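Local coordinates for protein nitrite oxidoreductase subunit A (Kuenenia stuttgartiensis, PDB 7B04) that belongs to the molybdopterin oxidoreductase family and holds a molybdenum atom, two copies of MD1 and an iron-sulfur cluster, at residues Q287-D292 with G558-A563; I523-G528 with R540-P545; A563-A568 with N710-P715. All blocks are in the same frame, centred on the assembly; numbering follows the deposited sequence.

Interaction 1 (Q287-D292 with G558-A563); sequences QTSDVD and GSHTWA. With MD1 (phosphoric acid 4-(2-amino-4-oxo-3,4,5,6,-tetrahydro-pteridin-6-yl)-2-hydroxy-3,4-dimercapto-but-3-en-yl ester guanylate ester), chain C.
T561 and S289 are tied through their main chains, T561 N donating to S289 O at 3.2 Å. A side-chain bond runs beside this one: S289 OG lies at the edge of the H560 imidazole, near its plane and 3.0 Å from H560 ND1, with either atom a possible donor. Serine suits the spot because its short hydroxyl, set anti to the backbone N (chi1 175°), meets the ring nitrogen close to the main chain. The other ring nitrogen, H560 NE2, is bonded to S557 O, and the two partners together fix the rotation of the ring.

Apolar packing centres on V291, whose two methyls divide between two aromatic rings. CG1 of V291 stands over a face of H560, 3.5 Å from the ring centroid and 21° off its normal, a CH-pi contact. The other branch, V291 CG2, meets W562 CZ2 at 3.5 Å, while V291 O lies at the edge of the indole, in its plane. D290 CB covers part of one indole face, 4.0 Å from W562 CZ3. Nearer the start of the loop, the methyls T288 CG2 and T561 CG2 touch at 3.6 Å.

The span 288-291 runs at 95° to 559-562, so the loop crosses the end of strand 558-561, the outermost strand of a five-stranded parallel sheet of Rossmann-like alpha/beta type, just before the chain reaches the MD1 pocket at A563.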
loop_
_atom_site.group_PDB
_atom_site.type_symbol
_atom_site.label_atom_id
_atom_site.label_comp_id
_atom_site.label_asym_id
_atom_site.label_seq_id
_atom_site.Cartn_x
_atom_site.Cartn_y
_atom_site.Cartn_z
ATOM N N GLN B 287 -2.712 14.747 24.864
ATOM C CA GLN B 287 -2.803 13.391 24.328
ATOM C C GLN B 287 -1.748 13.139 23.256
ATOM O O GLN B 287 -0.994 12.162 23.327
ATOM C CB GLN B 287 -4.207 13.150 23.771
ATOM C CG GLN B 287 -4.495 11.707 23.401
ATOM C CD GLN B 287 -5.830 11.539 22.701
ATOM O OE1 GLN B 287 -6.455 12.517 22.288
ATOM N NE2 GLN B 287 -6.275 10.295 22.566
ATOM N N THR B 288 -1.676 14.015 22.255
ATOM C CA THR B 288 -0.752 13.818 21.144
ATOM C C THR B 288 -0.439 15.164 20.510
ATOM O O THR B 288 -1.349 15.958 20.257
ATOM C CB THR B 288 -1.329 12.854 20.100
ATOM O OG1 THR B 288 -1.177 11.505 20.558
ATOM C CG2 THR B 288 -0.603 13.006 18.770
ATOM N N SER B 289 0.844 15.416 20.260
ATOM C CA SER B 289 1.274 16.576 19.489
ATOM C C SER B 289 1.452 16.157 18.033
ATOM O O SER B 289 2.408 15.454 17.695
ATOM C CB SER B 289 2.571 17.145 20.060
ATOM O OG SER B 289 3.064 18.208 19.261
ATOM N N ASP B 290 0.512 16.563 17.177
ATOM C CA ASP B 290 0.580 16.311 15.743
ATOM C C ASP B 290 0.134 17.571 15.009
ATOM O O ASP B 290 -0.287 18.552 15.628
ATOM C CB ASP B 290 -0.259 15.089 15.352
ATOM C CG ASP B 290 -1.693 15.190 15.826
ATOM O OD1 ASP B 290 -2.041 16.188 16.495
ATOM O OD2 ASP B 290 -2.474 14.263 15.532
ATOM N N VAL B 291 0.207 17.545 13.678
ATOM C CA VAL B 291 -0.025 18.733 12.864
ATOM C C VAL B 291 -0.865 18.387 11.641
ATOM O O VAL B 291 -0.914 17.236 11.199
ATOM C CB VAL B 291 1.296 19.391 12.400
ATOM C CG1 VAL B 291 2.100 19.886 13.585
ATOM C CG2 VAL B 291 2.115 18.417 11.562
ATOM N N ASP B 292 -1.550 19.400 11.108
ATOM C CA ASP B 292 -2.045 19.304 9.741
ATOM C C ASP B 292 -0.831 19.271 8.825
ATOM O O ASP B 292 -0.066 20.240 8.771
ATOM C CB ASP B 292 -2.957 20.481 9.388
ATOM C CG ASP B 292 -4.250 20.476 10.171
ATOM O OD1 ASP B 292 -4.716 19.381 10.550
ATOM O OD2 ASP B 292 -4.803 21.570 10.405
ATOM N N GLY B 558 8.310 21.898 15.885
ATOM C CA GLY B 558 7.681 21.034 16.862
ATOM C C GLY B 558 8.296 19.647 16.878
ATOM O O GLY B 558 9.135 19.285 16.052
ATOM N N SER B 559 7.855 18.865 17.858
ATOM C CA SER B 559 8.197 17.453 17.954
ATOM C C SER B 559 6.893 16.670 17.995
ATOM O O SER B 559 6.096 16.835 18.925
ATOM C CB SER B 559 9.061 17.192 19.187
ATOM O OG SER B 559 9.336 15.816 19.358
ATOM N N HIS B 560 6.679 15.821 16.993
ATOM C CA HIS B 560 5.365 15.258 16.727
ATOM C C HIS B 560 5.436 13.752 16.526
ATOM O O HIS B 560 6.406 13.234 15.964
ATOM C CB HIS B 560 4.734 15.915 15.493
ATOM C CG HIS B 560 4.726 17.411 15.549
ATOM N ND1 HIS B 560 3.913 18.119 16.408
ATOM C CD2 HIS B 560 5.440 18.333 14.860
ATOM C CE1 HIS B 560 4.124 19.413 16.245
ATOM N NE2 HIS B 560 5.044 19.570 15.310
ATOM N N THR B 561 4.399 13.059 16.989
ATOM C CA THR B 561 4.218 11.639 16.741
ATOM C C THR B 561 3.093 11.431 15.734
ATOM O O THR B 561 2.189 12.261 15.607
ATOM C CB THR B 561 3.903 10.873 18.034
ATOM O OG1 THR B 561 3.942 9.464 17.778
ATOM C CG2 THR B 561 2.529 11.244 18.563
ATOM N N TRP B 562 3.168 10.320 15.007
ATOM C CA TRP B 562 2.181 9.987 13.993
ATOM C C TRP B 562 1.644 8.590 14.240
ATOM O O TRP B 562 2.383 7.691 14.650
ATOM C CB TRP B 562 2.768 10.080 12.590
ATOM C CG TRP B 562 3.138 11.463 12.234
ATOM C CD1 TRP B 562 4.395 11.970 12.128
ATOM C CD2 TRP B 562 2.242 12.544 11.954
ATOM N NE1 TRP B 562 4.341 13.296 11.789
ATOM C CE2 TRP B 562 3.029 13.675 11.678
ATOM C CE3 TRP B 562 0.850 12.662 11.905
ATOM C CZ2 TRP B 562 2.476 14.910 11.357
ATOM C CZ3 TRP B 562 0.301 13.890 11.587
ATOM C CH2 TRP B 562 1.113 14.996 11.317
ATOM N N ALA B 563 0.356 8.416 13.978
ATOM C CA ALA B 563 -0.330 7.185 14.325
ATOM C C ALA B 563 -1.574 7.073 13.450
ATOM O O ALA B 563 -1.679 7.743 12.416
ATOM C CB ALA B 563 -0.655 7.175 15.826
HETATM P PB MD1 C . 4.896 4.007 11.607
HETATM O O3B MD1 C . 5.441 2.626 12.320
HETATM O O1B MD1 C . 5.789 4.360 10.442
HETATM O O2B MD1 C . 4.915 5.131 12.615
HETATM O O3A MD1 C . 3.354 3.753 11.076
HETATM C C10 MD1 C . 2.304 3.582 11.989
HETATM C C11 MD1 C . 1.008 4.198 11.387
HETATM O O11 MD1 C . 1.109 3.938 9.807
HETATM C C12 MD1 C . -0.063 3.720 12.038
HETATM S S12 MD1 C . 0.057 3.442 13.828
HETATM C C13 MD1 C . -1.460 3.410 11.439
HETATM S S13 MD1 C . -2.705 2.786 12.604
HETATM C C14 MD1 C . -1.841 3.512 10.057
HETATM N N15 MD1 C . -0.974 2.378 9.326
HETATM C C16 MD1 C . -0.939 2.526 7.929
HETATM C C15 MD1 C . -1.008 1.364 7.003
HETATM O O14 MD1 C . -1.104 0.263 7.432
HETATM N N17 MD1 C . -0.958 1.602 5.535
HETATM C C17 MD1 C . -0.831 3.040 4.981
HETATM N N16 MD1 C . -0.785 3.261 3.548
HETATM N N18 MD1 C . -0.759 4.221 5.920
HETATM C C20 MD1 C . -0.809 4.010 7.344
HETATM N N8 MD1 C . -0.741 5.074 8.263
HETATM C C7 MD1 C . -1.810 4.889 9.446
HETATM P PA MD1 C . 6.641 1.669 11.718
HETATM O O1A MD1 C . 6.547 0.320 12.384
HETATM O O2A MD1 C . 6.440 1.526 10.229
HETATM O "O5'" MD1 C . 8.135 2.303 12.007
HETATM C "C5'" MD1 C . 8.651 3.259 11.130
HETATM C "C4'" MD1 C . 10.202 3.094 10.962
HETATM O "O4'" MD1 C . 10.945 3.092 12.336
HETATM C "C1'" MD1 C . 11.956 1.923 12.181
HETATM N N9 MD1 C . 12.407 1.400 13.497
HETATM C C4 MD1 C . 13.179 2.152 14.275
HETATM N N3 MD1 C . 13.732 3.526 14.103
HETATM C C2 MD1 C . 14.566 4.115 15.148
HETATM N N2 MD1 C . 15.103 5.453 14.980
HETATM N N1 MD1 C . 14.855 3.367 16.348
HETATM C C6 MD1 C . 14.321 2.049 16.505
HETATM O O6 MD1 C . 14.553 1.430 17.487
HETATM C C5 MD1 C . 13.448 1.437 15.403
HETATM N N7 MD1 C . 12.839 0.260 15.298
HETATM C C8 MD1 C . 12.190 0.224 14.116
HETATM C "C2'" MD1 C . 11.261 1.064 11.553
HETATM O "O2'" MD1 C . 12.115 0.061 10.930
HETATM C "C3'" MD1 C . 10.480 1.975 10.406
HETATM O "O3'" MD1 C . 11.365 2.211 9.273
#

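Interaction 2 (I523-G528 with R540-P545); sequences IHYGEG and RSYYLP. With MD1 (phosphoric acid 4-(2-amino-4-oxo-3,4,5,6,-tetrahydro-pteridin-6-yl)-2-hydroxy-3,4-dimercapto-but-3-en-yl ester guanylate ester), chain C.
Y542 lays one corner of its ring on Y525: CD2 of Y542 stands 3.2 Å above the plane of the Y525 ring, over its centre. The two planes are tilted by 43° and the ring centroids lie 4.4 Å apart, an oblique pairing. With CG between its backbone N and carbonyl carbon (chi1 38°), Y525 turns a face to Y542 while its OH reaches the edge of Y543, 3.4 Å from Y543 CE1 and in the plane of that ring; a tyrosine supplies both the broad face and the polar end. I523, two residues back on the same side of the strand, reaches the start of helix 544-548, CD1 of I523 lying 3.7 Å from P545 CG.

This is the layering of a parallel alpha/beta sheet, with the turn between helices 535-541 and 544-548 packed on strand 521-525 and a ligand held beyond the strand's C-terminal end. There E527 N donates to MD1 O2B at 3.0 Å, and glycines suit the flanking positions because the ligand lies close against the backbone, as with MD1 O2B 3.4 Å from G526 CA.

In the next shell, Y525 OH is hydrogen-bonded to H280 NE2 and to S559 OG, which also bonds Y542 O. F359 of helix 355-368 meets the Y542 ring edge-to-face.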
loop_
_atom_site.group_PDB
_atom_site.type_symbol
_atom_site.label_atom_id
_atom_site.label_comp_id
_atom_site.label_asym_id
_atom_site.label_seq_id
_atom_site.Cartn_x
_atom_site.Cartn_y
_atom_site.Cartn_z
ATOM N N ILE B 523 10.938 17.519 14.550
ATOM C CA ILE B 523 11.265 16.119 14.778
ATOM C C ILE B 523 9.973 15.330 14.666
ATOM O O ILE B 523 9.004 15.607 15.385
ATOM C CB ILE B 523 11.932 15.897 16.144
ATOM C CG1 ILE B 523 13.184 16.760 16.265
ATOM C CG2 ILE B 523 12.280 14.433 16.322
ATOM C CD1 ILE B 523 13.751 16.832 17.661
ATOM N N HIS B 524 9.955 14.353 13.770
ATOM C CA HIS B 524 8.786 13.519 13.551
ATOM C C HIS B 524 9.123 12.074 13.869
ATOM O O HIS B 524 10.199 11.577 13.512
ATOM C CB HIS B 524 8.271 13.652 12.122
ATOM C CG HIS B 524 7.632 14.976 11.848
ATOM N ND1 HIS B 524 6.280 15.199 11.990
ATOM C CD2 HIS B 524 8.170 16.165 11.498
ATOM C CE1 HIS B 524 6.009 16.458 11.699
ATOM N NE2 HIS B 524 7.141 17.067 11.396
ATOM N N TYR B 525 8.187 11.408 14.537
ATOM C CA TYR B 525 8.383 10.038 14.971
ATOM C C TYR B 525 7.058 9.304 14.953
ATOM O O TYR B 525 5.991 9.897 14.787
ATOM C CB TYR B 525 8.978 9.957 16.376
ATOM C CG TYR B 525 8.483 10.974 17.369
ATOM C CD1 TYR B 525 9.028 12.248 17.406
ATOM C CD2 TYR B 525 7.513 10.647 18.308
ATOM C CE1 TYR B 525 8.600 13.173 18.318
ATOM C CE2 TYR B 525 7.080 11.576 19.236
ATOM C CZ TYR B 525 7.627 12.833 19.233
ATOM O OH TYR B 525 7.195 13.750 20.154
ATOM N N GLY B 526 7.145 8.003 15.130
ATOM C CA GLY B 526 5.977 7.146 15.135
ATOM C C GLY B 526 6.247 5.906 15.934
ATOM O O GLY B 526 7.034 5.916 16.886
ATOM N N GLU B 527 5.600 4.824 15.534
ATOM C CA GLU B 527 5.638 3.570 16.264
ATOM C C GLU B 527 6.844 2.719 15.907
ATOM O O GLU B 527 6.959 1.592 16.398
ATOM C CB GLU B 527 4.328 2.819 16.040
ATOM C CG GLU B 527 3.170 3.504 16.753
ATOM C CD GLU B 527 2.743 4.790 16.071
ATOM O OE1 GLU B 527 2.608 4.789 14.834
ATOM O OE2 GLU B 527 2.579 5.815 16.767
ATOM N N GLY B 528 7.733 3.221 15.050
ATOM C CA GLY B 528 9.047 2.624 14.954
ATOM C C GLY B 528 9.839 2.767 16.232
ATOM O O GLY B 528 10.752 1.975 16.482
ATOM N N ARG B 540 9.932 11.751 25.503
ATOM C CA ARG B 540 10.492 12.833 26.300
ATOM C C ARG B 540 11.832 13.276 25.730
ATOM O O ARG B 540 12.141 14.473 25.698
ATOM C CB ARG B 540 10.641 12.391 27.754
ATOM C CG ARG B 540 9.323 12.151 28.463
ATOM C CD ARG B 540 9.546 11.462 29.796
ATOM N NE ARG B 540 10.308 12.301 30.715
ATOM C CZ ARG B 540 10.849 11.867 31.848
ATOM N NH1 ARG B 540 10.714 10.597 32.205
ATOM N NH2 ARG B 540 11.527 12.702 32.623
ATOM N N SER B 541 12.642 12.316 25.274
ATOM C CA SER B 541 13.918 12.646 24.651
ATOM C C SER B 541 13.731 13.467 23.380
ATOM O O SER B 541 14.607 14.259 23.018
ATOM C CB SER B 541 14.690 11.360 24.353
ATOM O OG SER B 541 15.857 11.610 23.593
ATOM N N TYR B 542 12.604 13.288 22.687
ATOM C CA TYR B 542 12.363 13.952 21.413
ATOM C C TYR B 542 12.025 15.435 21.541
ATOM O O TYR B 542 11.922 16.114 20.513
ATOM C CB TYR B 542 11.240 13.230 20.663
ATOM C CG TYR B 542 11.615 11.828 20.240
ATOM C CD1 TYR B 542 12.946 11.469 20.078
ATOM C CD2 TYR B 542 10.643 10.862 20.011
ATOM C CE1 TYR B 542 13.299 10.191 19.694
ATOM C CE2 TYR B 542 10.989 9.580 19.625
ATOM C CZ TYR B 542 12.319 9.251 19.469
ATOM O OH TYR B 542 12.675 7.980 19.086
ATOM N N TYR B 543 11.855 15.960 22.756
ATOM C CA TYR B 543 11.645 17.391 22.943
ATOM C C TYR B 543 12.897 18.137 23.382
ATOM O O TYR B 543 12.949 19.363 23.232
ATOM C CB TYR B 543 10.534 17.661 23.969
ATOM C CG TYR B 543 9.119 17.602 23.423
ATOM C CD1 TYR B 543 8.725 16.591 22.557
ATOM C CD2 TYR B 543 8.180 18.570 23.765
ATOM C CE1 TYR B 543 7.432 16.537 22.059
ATOM C CE2 TYR B 543 6.888 18.526 23.268
ATOM C CZ TYR B 543 6.522 17.508 22.413
ATOM O OH TYR B 543 5.243 17.451 21.911
ATOM N N LEU B 544 13.898 17.438 23.918
ATOM C CA LEU B 544 15.075 18.118 24.460
ATOM C C LEU B 544 15.768 19.018 23.444
ATOM O O LEU B 544 15.991 20.200 23.758
ATOM C CB LEU B 544 16.041 17.083 25.048
ATOM C CG LEU B 544 15.626 16.438 26.367
ATOM C CD1 LEU B 544 16.562 15.297 26.711
ATOM C CD2 LEU B 544 15.608 17.469 27.481
ATOM N N PRO B 545 16.133 18.560 22.240
ATOM C CA PRO B 545 16.786 19.481 21.295
ATOM C C PRO B 545 15.857 20.561 20.775
ATOM O O PRO B 545 16.340 21.618 20.351
ATOM C CB PRO B 545 17.257 18.557 20.165
ATOM C CG PRO B 545 16.319 17.417 20.208
ATOM C CD PRO B 545 15.981 17.212 21.657
HETATM P PB MD1 C . 4.896 4.007 11.607
HETATM O O3B MD1 C . 5.441 2.626 12.320
HETATM O O1B MD1 C . 5.789 4.360 10.442
HETATM O O2B MD1 C . 4.915 5.131 12.615
HETATM O O3A MD1 C . 3.354 3.753 11.076
HETATM C C10 MD1 C . 2.304 3.582 11.989
HETATM C C11 MD1 C . 1.008 4.198 11.387
HETATM O O11 MD1 C . 1.109 3.938 9.807
HETATM C C12 MD1 C . -0.063 3.720 12.038
HETATM S S12 MD1 C . 0.057 3.442 13.828
HETATM C C13 MD1 C . -1.460 3.410 11.439
HETATM S S13 MD1 C . -2.705 2.786 12.604
HETATM C C14 MD1 C . -1.841 3.512 10.057
HETATM N N15 MD1 C . -0.974 2.378 9.326
HETATM C C16 MD1 C . -0.939 2.526 7.929
HETATM C C15 MD1 C . -1.008 1.364 7.003
HETATM O O14 MD1 C . -1.104 0.263 7.432
HETATM N N17 MD1 C . -0.958 1.602 5.535
HETATM C C17 MD1 C . -0.831 3.040 4.981
HETATM N N16 MD1 C . -0.785 3.261 3.548
HETATM N N18 MD1 C . -0.759 4.221 5.920
HETATM C C20 MD1 C . -0.809 4.010 7.344
HETATM N N8 MD1 C . -0.741 5.074 8.263
HETATM C C7 MD1 C . -1.810 4.889 9.446
HETATM P PA MD1 C . 6.641 1.669 11.718
HETATM O O1A MD1 C . 6.547 0.320 12.384
HETATM O O2A MD1 C . 6.440 1.526 10.229
HETATM O "O5'" MD1 C . 8.135 2.303 12.007
HETATM C "C5'" MD1 C . 8.651 3.259 11.130
HETATM C "C4'" MD1 C . 10.202 3.094 10.962
HETATM O "O4'" MD1 C . 10.945 3.092 12.336
HETATM C "C1'" MD1 C . 11.956 1.923 12.181
HETATM N N9 MD1 C . 12.407 1.400 13.497
HETATM C C4 MD1 C . 13.179 2.152 14.275
HETATM N N3 MD1 C . 13.732 3.526 14.103
HETATM C C2 MD1 C . 14.566 4.115 15.148
HETATM N N2 MD1 C . 15.103 5.453 14.980
HETATM N N1 MD1 C . 14.855 3.367 16.348
HETATM C C6 MD1 C . 14.321 2.049 16.505
HETATM O O6 MD1 C . 14.553 1.430 17.487
HETATM C C5 MD1 C . 13.448 1.437 15.403
HETATM N N7 MD1 C . 12.839 0.260 15.298
HETATM C C8 MD1 C . 12.190 0.224 14.116
HETATM C "C2'" MD1 C . 11.261 1.064 11.553
HETATM O "O2'" MD1 C . 12.115 0.061 10.930
HETATM C "C3'" MD1 C . 10.480 1.975 10.406
HETATM O "O3'" MD1 C . 11.365 2.211 9.273
#

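Interaction 3 (A563-A568 with N710-P715); sequences AGNYKA and NSCSNP. With MD1 (phosphoric acid 4-(2-amino-4-oxo-3,4,5,6,-tetrahydro-pteridin-6-yl)-2-hydroxy-3,4-dimercapto-but-3-en-yl ester guanylate ester), chain C.
N565 carries CG roughly anti to its backbone N (chi1 -153°), which swings the amide out over the main chain of S711, while C712 holds SG between its own backbone N and carbonyl carbon (chi1 63°) and so turns the sulfur toward Y566. An asparagine fits the first position because its flat end can place a donor N-H on N710 O while its oxygen lies beside the next peptide. ND2 of N565 donates to N710 O, modelled at 2.5 Å, a length too short to be trusted in detail. The other amide atom, N565 OD1, lies 3.3 Å from C712 N, so the amide spans the backbone from N710 to C712.

C712 fills the middle of the contact with a small, polarisable side chain. Its sulfur makes a sulfur-aromatic contact, SG of C712 lying 3.6 Å from Y566 CE1 and approaching obliquely, 61° off the ring normal. K567 closes over the cysteine from another direction. Its chain starts extended and then bends at its last two torsions, leaving NZ of K567 3.7 Å from C712 CB and near Y566 OH; both polar ends are bound by D290.

Local turns shape the two loops. K567 is the centre of an inverse gamma turn, and S711 makes an ST turn, its OG accepting from S713 N at 3.1 Å as well as bonding T72 O. Y270 stacks on Y566, and I410 of nitrite oxidoreductase subunit B packs on K567.

At the start of the first loop, A563 CA is 3.8 Å from MD1 S12 and G564 CA is 3.6 Å from MD1 S13. Without a side chain, G564 lets the backbone come close to the sulfur, and these two residues form part of the protein wall of the molybdenum-pterin site.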
loop_
_atom_site.group_PDB
_atom_site.type_symbol
_atom_site.label_atom_id
_atom_site.label_comp_id
_atom_site.label_asym_id
_atom_site.label_seq_id
_atom_site.Cartn_x
_atom_site.Cartn_y
_atom_site.Cartn_z
ATOM N N ALA B 563 0.356 8.416 13.978
ATOM C CA ALA B 563 -0.330 7.185 14.325
ATOM C C ALA B 563 -1.574 7.073 13.450
ATOM O O ALA B 563 -1.679 7.743 12.416
ATOM C CB ALA B 563 -0.655 7.175 15.826
ATOM N N GLY B 564 -2.510 6.225 13.857
ATOM C CA GLY B 564 -3.795 6.172 13.202
ATOM C C GLY B 564 -4.643 7.368 13.593
ATOM O O GLY B 564 -4.179 8.346 14.181
ATOM N N ASN B 565 -5.926 7.278 13.253
ATOM C CA ASN B 565 -6.868 8.364 13.518
ATOM C C ASN B 565 -7.460 8.172 14.907
ATOM O O ASN B 565 -8.355 7.351 15.109
ATOM C CB ASN B 565 -7.954 8.423 12.452
ATOM C CG ASN B 565 -8.512 9.821 12.284
ATOM O OD1 ASN B 565 -8.117 10.744 12.998
ATOM N ND2 ASN B 565 -9.429 9.986 11.341
ATOM N N TYR B 566 -6.972 8.960 15.867
ATOM C CA TYR B 566 -7.346 8.831 17.267
ATOM C C TYR B 566 -8.183 9.983 17.790
ATOM O O TYR B 566 -8.814 9.837 18.841
ATOM C CB TYR B 566 -6.083 8.777 18.135
ATOM C CG TYR B 566 -5.366 10.111 18.117
ATOM C CD1 TYR B 566 -4.522 10.449 17.068
ATOM C CD2 TYR B 566 -5.569 11.051 19.123
ATOM C CE1 TYR B 566 -3.889 11.672 17.027
ATOM C CE2 TYR B 566 -4.941 12.278 19.089
ATOM C CZ TYR B 566 -4.101 12.581 18.041
ATOM O OH TYR B 566 -3.476 13.804 18.006
ATOM N N LYS B 567 -8.203 11.121 17.095
ATOM C CA LYS B 567 -8.593 12.384 17.717
ATOM C C LYS B 567 -10.114 12.457 17.848
ATOM O O LYS B 567 -10.810 13.191 17.144
ATOM C CB LYS B 567 -8.031 13.566 16.938
ATOM C CG LYS B 567 -8.152 14.890 17.685
ATOM C CD LYS B 567 -7.436 16.023 16.966
ATOM C CE LYS B 567 -6.113 16.364 17.628
ATOM N NZ LYS B 567 -5.041 15.406 17.259
ATOM N N ALA B 568 -10.630 11.666 18.791
ATOM C CA ALA B 568 -12.012 11.839 19.208
ATOM C C ALA B 568 -12.202 13.136 19.976
ATOM O O ALA B 568 -13.345 13.552 20.193
ATOM C CB ALA B 568 -12.468 10.654 20.060
ATOM N N ASN B 710 -13.578 12.631 11.165
ATOM C CA ASN B 710 -12.574 13.684 11.153
ATOM C C ASN B 710 -11.210 13.018 11.090
ATOM O O ASN B 710 -11.098 11.789 11.040
ATOM C CB ASN B 710 -12.653 14.574 12.403
ATOM C CG ASN B 710 -14.056 15.057 12.704
ATOM O OD1 ASN B 710 -14.780 15.508 11.818
ATOM N ND2 ASN B 710 -14.445 14.971 13.970
ATOM N N SER B 711 -10.159 13.832 11.067
ATOM C CA SER B 711 -8.807 13.301 11.060
ATOM C C SER B 711 -7.908 14.177 11.919
ATOM O O SER B 711 -8.255 15.305 12.276
ATOM C CB SER B 711 -8.250 13.186 9.638
ATOM O OG SER B 711 -6.895 12.777 9.645
ATOM N N CYS B 712 -6.744 13.627 12.252
ATOM C CA CYS B 712 -5.716 14.341 12.991
ATOM C C CYS B 712 -4.583 14.826 12.100
ATOM O O CYS B 712 -3.683 15.519 12.585
ATOM C CB CYS B 712 -5.159 13.451 14.104
ATOM S SG CYS B 712 -4.325 11.965 13.512
ATOM N N SER B 713 -4.597 14.401 10.837
ATOM C CA SER B 713 -3.548 14.813 9.880
ATOM C C SER B 713 -4.095 15.834 8.889
ATOM O O SER B 713 -3.324 16.358 8.103
ATOM C CB SER B 713 -2.981 13.639 9.182
ATOM O OG SER B 713 -4.010 12.880 8.609
ATOM N N ASN B 714 -5.393 16.093 8.936
ATOM C CA ASN B 714 -6.012 17.065 8.003
ATOM C C ASN B 714 -7.154 17.784 8.718
ATOM O O ASN B 714 -7.789 17.194 9.574
ATOM C CB ASN B 714 -6.415 16.414 6.685
ATOM C CG ASN B 714 -7.525 15.421 6.868
ATOM O OD1 ASN B 714 -8.407 15.646 7.655
ATOM N ND2 ASN B 714 -7.493 14.322 6.156
ATOM N N PRO B 715 -7.463 19.035 8.358
ATOM C CA PRO B 715 -8.499 19.780 9.034
ATOM C C PRO B 715 -9.910 19.523 8.517
ATOM O O PRO B 715 -10.785 20.136 8.972
ATOM C CB PRO B 715 -8.119 21.206 8.656
ATOM C CG PRO B 715 -7.529 21.076 7.294
ATOM C CD PRO B 715 -6.750 19.791 7.351
HETATM P PB MD1 C . 4.896 4.007 11.607
HETATM O O3B MD1 C . 5.441 2.626 12.320
HETATM O O1B MD1 C . 5.789 4.360 10.442
HETATM O O2B MD1 C . 4.915 5.131 12.615
HETATM O O3A MD1 C . 3.354 3.753 11.076
HETATM C C10 MD1 C . 2.304 3.582 11.989
HETATM C C11 MD1 C . 1.008 4.198 11.387
HETATM O O11 MD1 C . 1.109 3.938 9.807
HETATM C C12 MD1 C . -0.063 3.720 12.038
HETATM S S12 MD1 C . 0.057 3.442 13.828
HETATM C C13 MD1 C . -1.460 3.410 11.439
HETATM S S13 MD1 C . -2.705 2.786 12.604
HETATM C C14 MD1 C . -1.841 3.512 10.057
HETATM N N15 MD1 C . -0.974 2.378 9.326
HETATM C C16 MD1 C . -0.939 2.526 7.929
HETATM C C15 MD1 C . -1.008 1.364 7.003
HETATM O O14 MD1 C . -1.104 0.263 7.432
HETATM N N17 MD1 C . -0.958 1.602 5.535
HETATM C C17 MD1 C . -0.831 3.040 4.981
HETATM N N16 MD1 C . -0.785 3.261 3.548
HETATM N N18 MD1 C . -0.759 4.221 5.920
HETATM C C20 MD1 C . -0.809 4.010 7.344
HETATM N N8 MD1 C . -0.741 5.074 8.263
HETATM C C7 MD1 C . -1.810 4.889 9.446
HETATM P PA MD1 C . 6.641 1.669 11.718
HETATM O O1A MD1 C . 6.547 0.320 12.384
HETATM O O2A MD1 C . 6.440 1.526 10.229
HETATM O "O5'" MD1 C . 8.135 2.303 12.007
HETATM C "C5'" MD1 C . 8.651 3.259 11.130
HETATM C "C4'" MD1 C . 10.202 3.094 10.962
HETATM O "O4'" MD1 C . 10.945 3.092 12.336
HETATM C "C1'" MD1 C . 11.956 1.923 12.181
HETATM N N9 MD1 C . 12.407 1.400 13.497
HETATM C C4 MD1 C . 13.179 2.152 14.275
HETATM N N3 MD1 C . 13.732 3.526 14.103
HETATM C C2 MD1 C . 14.566 4.115 15.148
HETATM N N2 MD1 C . 15.103 5.453 14.980
HETATM N N1 MD1 C . 14.855 3.367 16.348
HETATM C C6 MD1 C . 14.321 2.049 16.505
HETATM O O6 MD1 C . 14.553 1.430 17.487
HETATM C C5 MD1 C . 13.448 1.437 15.403
HETATM N N7 MD1 C . 12.839 0.260 15.298
HETATM C C8 MD1 C . 12.190 0.224 14.116
HETATM C "C2'" MD1 C . 11.261 1.064 11.553
HETATM O "O2'" MD1 C . 12.115 0.061 10.930
HETATM C "C3'" MD1 C . 10.480 1.975 10.406
HETATM O "O3'" MD1 C . 11.365 2.211 9.273
#

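Strands 521-525 and 558-561 are neighbours in the parallel sheet, which joins interactions 1 and 2: H560 N lies 2.8 Å from I523 O, and W562 NE1 is 2.7 Å from H524 ND1, probable hydrogen bonds both. Interactions 1 and 3 share A563 and meet again through D290, whose OD2 is 2.7 Å from Y566 OH and whose OD1 makes a salt bridge to K567 NZ at 3.2 Å. Interaction 2 follows MD1 from the guanine, with G528 O near N7, to a phosphate oxygen, and its E527 side chain also approaches S12; A563 and G564 of interaction 3 border S12 and S13, G564 about 4 Å from the molybdenum. Interaction 1 is centred about 10 Å from each of the others.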